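Local coordinates for protein 3-methylornithine synthase (Methanosarcina barkeri, PDB 3T7V) that isomerises L-lysine to (3R)-3-methyl-D-ornithine by radical SAM chemistry, using a [4Fe-4S] cluster, in the biosynthesis of pyrrolysine, at residues A[159-173]-A[193-207]. Sequence-based numbering, arbitrary orientation.
Sequences REKGANFLALYQETY and ARRFAKQQGYCVEDG. With SAM (S-adenosylmethionine), chain C; MD0 (5-amino-D-isoleucine), chain D.
R194, from helix 187-200, binds L168 and Q170 of the loop that follows strand 163-167. A bend at chi3 (-57°) turns its guanidinium so that R194 NH2 bonds both L168 O (2.8 Å) and Q170 OE1; NH1 joins in end-on at the same amide oxygen, which lies in the guanidinium plane although the two flat groups stand nearly perpendicular. D206 OD2 sits above one guanidinium face, attracted by charge alone. D206 OD2 also accepts Y173 OH on its syn lone pair (2.5 Å), at the edge of the tyrosine ring, while D206 OD1 takes Q170 N and G207 N. With an alanine at R194, L168 O and Q170 OE1 would probably lose these donors, and the D206 carboxylate the positive charge beside it.

At the substrate, Y169 OH donates to E205 OE1 (2.6 Å) from above the carboxylate plane and accepts a hydrogen bond from NE of the bound 5-amino-D-isoleucine; E205 stretches there with its chain extended and also salt-bridges R235. E171 holds both ribose hydroxyls of S-adenosylmethionine. C203 CB lies over the centre of the F165 ring, 3.4 Å from its centroid, and R159 CD over one face of Y202.

Strands 163-167 and 203-210 pair in parallel, as neighbours in the TIM-barrel-like radical SAM core. The crossover between them carries helices 175-181 and 187-200, the latter setting A197 against L166 and A193 against L168; strand 143-146 flanks 163-167 and strand 233-238 flanks 203-210.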
loop_
_atom_site.group_PDB
_atom_site.type_symbol
_atom_site.label_atom_id
_atom_site.label_comp_id
_atom_site.label_asym_id
_atom_site.label_seq_id
_atom_site.Cartn_x
_atom_site.Cartn_y
_atom_site.Cartn_z
ATOM N N ARG A 159 -16.611 5.252 -8.763
ATOM C CA ARG A 159 -17.215 5.549 -7.444
ATOM C C ARG A 159 -18.682 5.147 -7.441
ATOM O O ARG A 159 -19.182 4.481 -6.525
ATOM C CB ARG A 159 -17.010 7.008 -7.098
ATOM C CG ARG A 159 -17.659 7.388 -5.747
ATOM C CD ARG A 159 -17.048 6.683 -4.561
ATOM N NE ARG A 159 -17.733 7.093 -3.356
ATOM C CZ ARG A 159 -17.545 6.518 -2.174
ATOM N NH1 ARG A 159 -16.628 5.559 -2.025
ATOM N NH2 ARG A 159 -18.185 7.000 -1.133
ATOM N N GLU A 160 -19.379 5.504 -8.512
ATOM C CA GLU A 160 -20.823 5.167 -8.606
ATOM C C GLU A 160 -21.086 3.648 -8.663
ATOM O O GLU A 160 -22.105 3.187 -8.148
ATOM C CB GLU A 160 -21.404 5.926 -9.815
ATOM C CG GLU A 160 -22.927 5.877 -9.861
ATOM C CD GLU A 160 -23.710 6.512 -8.678
ATOM O OE1 GLU A 160 -23.288 7.466 -7.931
ATOM O OE2 GLU A 160 -24.849 6.048 -8.558
ATOM N N LYS A 161 -20.106 2.868 -9.188
ATOM C CA LYS A 161 -20.186 1.405 -9.217
ATOM C C LYS A 161 -19.731 0.693 -7.936
ATOM O O LYS A 161 -19.812 -0.500 -7.852
ATOM C CB LYS A 161 -19.424 0.776 -10.398
ATOM C CG LYS A 161 -19.919 1.245 -11.749
ATOM C CD LYS A 161 -21.389 0.941 -11.956
ATOM C CE LYS A 161 -21.662 0.978 -13.467
ATOM N NZ LYS A 161 -23.082 0.730 -13.758
ATOM N N GLY A 162 -19.174 1.459 -6.995
ATOM C CA GLY A 162 -18.879 0.937 -5.637
ATOM C C GLY A 162 -17.419 0.946 -5.248
ATOM O O GLY A 162 -17.063 0.410 -4.192
ATOM N N ALA A 163 -16.572 1.631 -5.988
ATOM C CA ALA A 163 -15.204 1.779 -5.496
ATOM C C ALA A 163 -15.168 2.685 -4.241
ATOM O O ALA A 163 -15.803 3.725 -4.197
ATOM C CB ALA A 163 -14.318 2.353 -6.612
ATOM N N ASN A 164 -14.457 2.230 -3.211
ATOM C CA ASN A 164 -14.377 2.944 -1.956
ATOM C C ASN A 164 -13.034 3.647 -1.707
ATOM O O ASN A 164 -13.043 4.669 -0.990
ATOM C CB ASN A 164 -14.566 1.950 -0.792
ATOM C CG ASN A 164 -15.941 1.358 -0.797
ATOM O OD1 ASN A 164 -16.911 2.017 -0.339
ATOM N ND2 ASN A 164 -16.056 0.232 -1.384
ATOM N N PHE A 165 -11.903 3.091 -2.110
ATOM C CA PHE A 165 -10.571 3.631 -1.851
ATOM C C PHE A 165 -9.899 3.793 -3.195
ATOM O O PHE A 165 -10.041 2.959 -4.105
ATOM C CB PHE A 165 -9.793 2.570 -0.999
ATOM C CG PHE A 165 -9.455 2.975 0.373
ATOM C CD1 PHE A 165 -8.331 3.842 0.563
ATOM C CD2 PHE A 165 -10.130 2.480 1.456
ATOM C CE1 PHE A 165 -7.949 4.193 1.854
ATOM C CE2 PHE A 165 -9.761 2.841 2.769
ATOM C CZ PHE A 165 -8.666 3.676 2.954
ATOM N N LEU A 166 -9.154 4.850 -3.298
ATOM C CA LEU A 166 -8.193 5.021 -4.414
ATOM C C LEU A 166 -6.787 4.958 -3.853
ATOM O O LEU A 166 -6.441 5.751 -2.962
ATOM C CB LEU A 166 -8.391 6.381 -5.087
ATOM C CG LEU A 166 -7.305 6.697 -6.165
ATOM C CD1 LEU A 166 -7.444 5.739 -7.319
ATOM C CD2 LEU A 166 -7.510 8.125 -6.581
ATOM N N ALA A 167 -5.989 4.028 -4.354
ATOM C CA ALA A 167 -4.567 3.980 -3.927
ATOM C C ALA A 167 -3.731 4.511 -5.077
ATOM O O ALA A 167 -3.718 3.927 -6.163
ATOM C CB ALA A 167 -4.195 2.515 -3.591
ATOM N N LEU A 168 -3.079 5.620 -4.843
ATOM C CA LEU A 168 -2.300 6.279 -5.922
ATOM C C LEU A 168 -1.104 6.934 -5.246
ATOM O O LEU A 168 -1.207 8.053 -4.711
ATOM C CB LEU A 168 -3.233 7.356 -6.622
ATOM C CG LEU A 168 -2.622 7.898 -7.932
ATOM C CD1 LEU A 168 -2.648 6.838 -9.045
ATOM C CD2 LEU A 168 -3.415 9.179 -8.342
ATOM N N TYR A 169 -0.007 6.173 -5.172
ATOM C CA TYR A 169 1.075 6.624 -4.290
ATOM C C TYR A 169 1.976 7.611 -4.986
ATOM O O TYR A 169 2.262 7.509 -6.158
ATOM C CB TYR A 169 1.963 5.394 -3.848
ATOM C CG TYR A 169 1.138 4.216 -3.312
ATOM C CD1 TYR A 169 -0.075 4.438 -2.651
ATOM C CD2 TYR A 169 1.561 2.937 -3.492
ATOM C CE1 TYR A 169 -0.860 3.351 -2.214
ATOM C CE2 TYR A 169 0.818 1.860 -3.085
ATOM C CZ TYR A 169 -0.403 2.070 -2.472
ATOM O OH TYR A 169 -1.160 0.974 -2.067
ATOM N N GLN A 170 2.393 8.613 -4.220
ATOM C CA GLN A 170 3.295 9.636 -4.796
ATOM C C GLN A 170 4.757 9.150 -4.919
ATOM O O GLN A 170 5.524 9.704 -5.736
ATOM C CB GLN A 170 3.308 10.870 -3.915
ATOM C CG GLN A 170 3.741 12.130 -4.696
ATOM C CD GLN A 170 2.752 12.614 -5.722
ATOM O OE1 GLN A 170 1.577 12.307 -5.655
ATOM N NE2 GLN A 170 3.221 13.456 -6.653
ATOM N N GLU A 171 5.135 8.132 -4.101
ATOM C CA GLU A 171 6.541 7.563 -4.055
ATOM C C GLU A 171 7.506 8.472 -3.290
ATOM O O GLU A 171 8.225 8.039 -2.382
ATOM C CB GLU A 171 7.200 7.239 -5.393
ATOM C CG GLU A 171 6.354 6.571 -6.432
ATOM C CD GLU A 171 5.647 5.372 -5.922
ATOM O OE1 GLU A 171 5.969 4.722 -4.863
ATOM O OE2 GLU A 171 4.661 5.024 -6.578
ATOM N N THR A 172 7.483 9.740 -3.649
ATOM C CA THR A 172 8.303 10.747 -2.945
ATOM C C THR A 172 7.670 12.112 -3.210
ATOM O O THR A 172 7.209 12.386 -4.328
ATOM C CB THR A 172 9.756 10.710 -3.463
ATOM O OG1 THR A 172 10.505 11.714 -2.818
ATOM C CG2 THR A 172 9.856 10.917 -4.972
ATOM N N TYR A 173 7.801 13.016 -2.261
ATOM C CA TYR A 173 7.518 14.427 -2.502
ATOM C C TYR A 173 8.763 15.294 -2.747
ATOM O O TYR A 173 8.653 16.535 -2.860
ATOM C CB TYR A 173 6.730 15.050 -1.314
ATOM C CG TYR A 173 5.298 14.576 -1.328
ATOM C CD1 TYR A 173 4.944 13.297 -0.869
ATOM C CD2 TYR A 173 4.319 15.399 -1.825
ATOM C CE1 TYR A 173 3.594 12.831 -0.970
ATOM C CE2 TYR A 173 2.975 14.970 -1.895
ATOM C CZ TYR A 173 2.644 13.710 -1.468
ATOM O OH TYR A 173 1.340 13.295 -1.586
ATOM N N ALA A 193 -5.475 14.077 -8.681
ATOM C CA ALA A 193 -6.402 12.983 -8.797
ATOM C C ALA A 193 -6.861 12.503 -7.402
ATOM O O ALA A 193 -8.055 12.185 -7.234
ATOM C CB ALA A 193 -5.717 11.825 -9.571
ATOM N N ARG A 194 -5.934 12.466 -6.431
ATOM C CA ARG A 194 -6.384 12.074 -5.087
ATOM C C ARG A 194 -7.349 13.113 -4.537
ATOM O O ARG A 194 -8.299 12.723 -3.867
ATOM C CB ARG A 194 -5.176 11.866 -4.176
ATOM C CG ARG A 194 -4.382 10.597 -4.535
ATOM C CD ARG A 194 -3.362 10.242 -3.408
ATOM N NE ARG A 194 -2.454 11.336 -3.138
ATOM C CZ ARG A 194 -1.322 11.616 -3.771
ATOM N NH1 ARG A 194 -0.767 12.791 -3.400
ATOM N NH2 ARG A 194 -0.729 10.776 -4.663
ATOM N N ARG A 195 -7.130 14.392 -4.815
ATOM C CA ARG A 195 -8.042 15.406 -4.331
ATOM C C ARG A 195 -9.417 15.286 -4.966
ATOM O O ARG A 195 -10.457 15.372 -4.270
ATOM C CB ARG A 195 -7.438 16.777 -4.644
ATOM C CG ARG A 195 -6.296 17.043 -3.659
ATOM C CD ARG A 195 -5.612 18.419 -3.809
ATOM N NE ARG A 195 -6.649 19.451 -4.059
ATOM C CZ ARG A 195 -6.996 19.938 -5.268
ATOM N NH1 ARG A 195 -6.335 19.538 -6.372
ATOM N NH2 ARG A 195 -7.932 20.845 -5.366
ATOM N N PHE A 196 -9.442 15.022 -6.278
ATOM C CA PHE A 196 -10.711 14.859 -6.998
ATOM C C PHE A 196 -11.457 13.641 -6.415
ATOM O O PHE A 196 -12.664 13.664 -6.207
ATOM C CB PHE A 196 -10.471 14.683 -8.509
ATOM C CG PHE A 196 -11.767 14.507 -9.281
ATOM C CD1 PHE A 196 -12.502 15.632 -9.634
ATOM C CD2 PHE A 196 -12.246 13.251 -9.563
ATOM C CE1 PHE A 196 -13.728 15.475 -10.335
ATOM C CE2 PHE A 196 -13.456 13.053 -10.249
ATOM C CZ PHE A 196 -14.194 14.182 -10.609
ATOM N N ALA A 197 -10.704 12.545 -6.194
ATOM C CA ALA A 197 -11.334 11.340 -5.675
ATOM C C ALA A 197 -11.928 11.618 -4.286
ATOM O O ALA A 197 -13.103 11.187 -4.036
ATOM C CB ALA A 197 -10.277 10.204 -5.578
ATOM N N LYS A 198 -11.209 12.344 -3.402
ATOM C CA LYS A 198 -11.769 12.636 -2.038
ATOM C C LYS A 198 -13.093 13.444 -2.244
ATOM O O LYS A 198 -14.085 13.218 -1.535
ATOM C CB LYS A 198 -10.784 13.431 -1.228
ATOM C CG LYS A 198 -9.723 12.548 -0.644
ATOM C CD LYS A 198 -10.072 12.234 0.830
ATOM C CE LYS A 198 -9.202 13.039 1.781
ATOM N NZ LYS A 198 -9.549 12.719 3.190
ATOM N N GLN A 199 -13.133 14.354 -3.234
ATOM C CA GLN A 199 -14.378 15.127 -3.435
ATOM C C GLN A 199 -15.545 14.255 -3.852
ATOM O O GLN A 199 -16.737 14.586 -3.611
ATOM C CB GLN A 199 -14.120 16.191 -4.514
ATOM C CG GLN A 199 -13.227 17.271 -3.968
ATOM C CD GLN A 199 -12.659 18.198 -5.017
ATOM O OE1 GLN A 199 -11.950 19.158 -4.680
ATOM N NE2 GLN A 199 -13.028 17.988 -6.270
ATOM N N GLN A 200 -15.278 13.163 -4.589
ATOM C CA GLN A 200 -16.327 12.226 -4.987
ATOM C C GLN A 200 -16.715 11.212 -3.927
ATOM O O GLN A 200 -17.624 10.411 -4.097
ATOM C CB GLN A 200 -15.849 11.472 -6.218
ATOM C CG GLN A 200 -15.789 12.305 -7.488
ATOM C CD GLN A 200 -17.163 12.863 -7.907
ATOM O OE1 GLN A 200 -18.201 12.208 -7.793
ATOM N NE2 GLN A 200 -17.133 14.034 -8.528
ATOM N N GLY A 201 -16.000 11.295 -2.817
ATOM C CA GLY A 201 -16.298 10.436 -1.676
ATOM C C GLY A 201 -15.323 9.302 -1.373
ATOM O O GLY A 201 -15.501 8.575 -0.377
ATOM N N TYR A 202 -14.333 9.127 -2.251
ATOM C CA TYR A 202 -13.330 8.085 -1.947
ATOM C C TYR A 202 -12.530 8.372 -0.692
ATOM O O TYR A 202 -12.265 9.534 -0.360
ATOM C CB TYR A 202 -12.276 8.047 -3.092
ATOM C CG TYR A 202 -12.675 7.462 -4.392
ATOM C CD1 TYR A 202 -12.365 6.100 -4.657
ATOM C CD2 TYR A 202 -13.254 8.233 -5.409
ATOM C CE1 TYR A 202 -12.601 5.554 -5.881
ATOM C CE2 TYR A 202 -13.483 7.660 -6.654
ATOM C CZ TYR A 202 -13.182 6.345 -6.870
ATOM O OH TYR A 202 -13.388 5.835 -8.107
ATOM N N CYS A 203 -12.109 7.285 -0.042
ATOM C CA CYS A 203 -10.963 7.368 0.852
ATOM C C CYS A 203 -9.695 7.236 -0.031
ATOM O O CYS A 203 -9.790 6.600 -1.094
ATOM C CB CYS A 203 -10.994 6.158 1.811
ATOM S SG CYS A 203 -12.226 6.301 3.048
ATOM N N VAL A 204 -8.564 7.800 0.384
ATOM C CA VAL A 204 -7.348 7.770 -0.456
ATOM C C VAL A 204 -6.197 7.201 0.316
ATOM O O VAL A 204 -6.081 7.398 1.562
ATOM C CB VAL A 204 -7.055 9.092 -1.118
ATOM C CG1 VAL A 204 -8.262 9.561 -1.955
ATOM C CG2 VAL A 204 -6.733 10.149 -0.134
ATOM N N GLU A 205 -5.373 6.415 -0.366
ATOM C CA GLU A 205 -4.100 5.922 0.214
ATOM C C GLU A 205 -2.973 6.581 -0.568
ATOM O O GLU A 205 -2.948 6.535 -1.829
ATOM C CB GLU A 205 -4.000 4.385 0.026
ATOM C CG GLU A 205 -2.724 3.820 0.722
ATOM C CD GLU A 205 -2.451 2.312 0.541
ATOM O OE1 GLU A 205 -2.981 1.643 -0.378
ATOM O OE2 GLU A 205 -1.554 1.797 1.322
ATOM N N ASP A 206 -2.032 7.123 0.196
ATOM C CA ASP A 206 -0.765 7.626 -0.367
ATOM C C ASP A 206 0.335 6.775 0.161
ATOM O O ASP A 206 0.165 6.001 1.127
ATOM C CB ASP A 206 -0.577 9.097 0.051
ATOM C CG ASP A 206 0.412 9.899 -0.829
ATOM O OD1 ASP A 206 1.007 9.334 -1.807
ATOM O OD2 ASP A 206 0.489 11.148 -0.549
ATOM N N GLY A 207 1.494 6.876 -0.497
ATOM C CA GLY A 207 2.595 5.997 -0.132
ATOM C C GLY A 207 3.907 6.563 -0.596
ATOM O O GLY A 207 3.978 7.245 -1.613
HETATM N N SAM C . 0.227 1.196 -11.930
HETATM C CA SAM C . -0.415 1.837 -10.880
HETATM C C SAM C . 0.401 2.843 -10.175
HETATM O O SAM C . 1.602 2.996 -10.479
HETATM O OXT SAM C . -0.209 3.609 -9.349
HETATM C CB SAM C . -0.532 1.050 -9.775
HETATM C CG SAM C . 0.548 0.155 -9.321
HETATM S SD SAM C . 1.002 0.434 -7.556
HETATM C CE SAM C . 0.540 -1.119 -6.839
HETATM C "C5'" SAM C . 2.772 0.261 -7.629
HETATM C "C4'" SAM C . 3.391 0.903 -6.631
HETATM O "O4'" SAM C . 4.001 -0.474 -6.213
HETATM C "C3'" SAM C . 4.229 1.884 -6.947
HETATM O "O3'" SAM C . 3.346 2.892 -6.436
HETATM C "C2'" SAM C . 5.192 1.511 -5.812
HETATM O "O2'" SAM C . 4.966 2.261 -4.574
HETATM C "C1'" SAM C . 5.178 -0.005 -5.547
HETATM N N9 SAM C . 6.320 -0.662 -6.282
HETATM C C8 SAM C . 6.513 -0.854 -7.622
HETATM N N7 SAM C . 7.690 -1.433 -7.814
HETATM C C5 SAM C . 8.264 -1.630 -6.579
HETATM C C6 SAM C . 9.515 -2.122 -6.178
HETATM N N6 SAM C . 10.431 -2.556 -7.045
HETATM N N1 SAM C . 9.770 -2.223 -4.865
HETATM C C2 SAM C . 8.878 -1.783 -3.929
HETATM N N3 SAM C . 7.709 -1.196 -4.284
HETATM C C4 SAM C . 7.409 -1.151 -5.620
HETATM C C MD0 D . 0.671 -4.273 -1.614
HETATM N N MD0 D . 1.343 -5.655 -3.494
HETATM O O MD0 D . -0.274 -3.908 -0.886
HETATM C CA MD0 D . 0.395 -4.646 -3.035
HETATM C CB MD0 D . 0.467 -3.387 -3.952
HETATM C CD MD0 D . -1.071 -1.423 -4.637
HETATM N NE MD0 D . -2.188 -0.608 -4.179
HETATM C CG MD0 D . -0.695 -2.430 -3.553
HETATM C CG2 MD0 D . 1.817 -2.626 -3.880
HETATM O OXT MD0 D . 1.841 -4.346 -1.217
#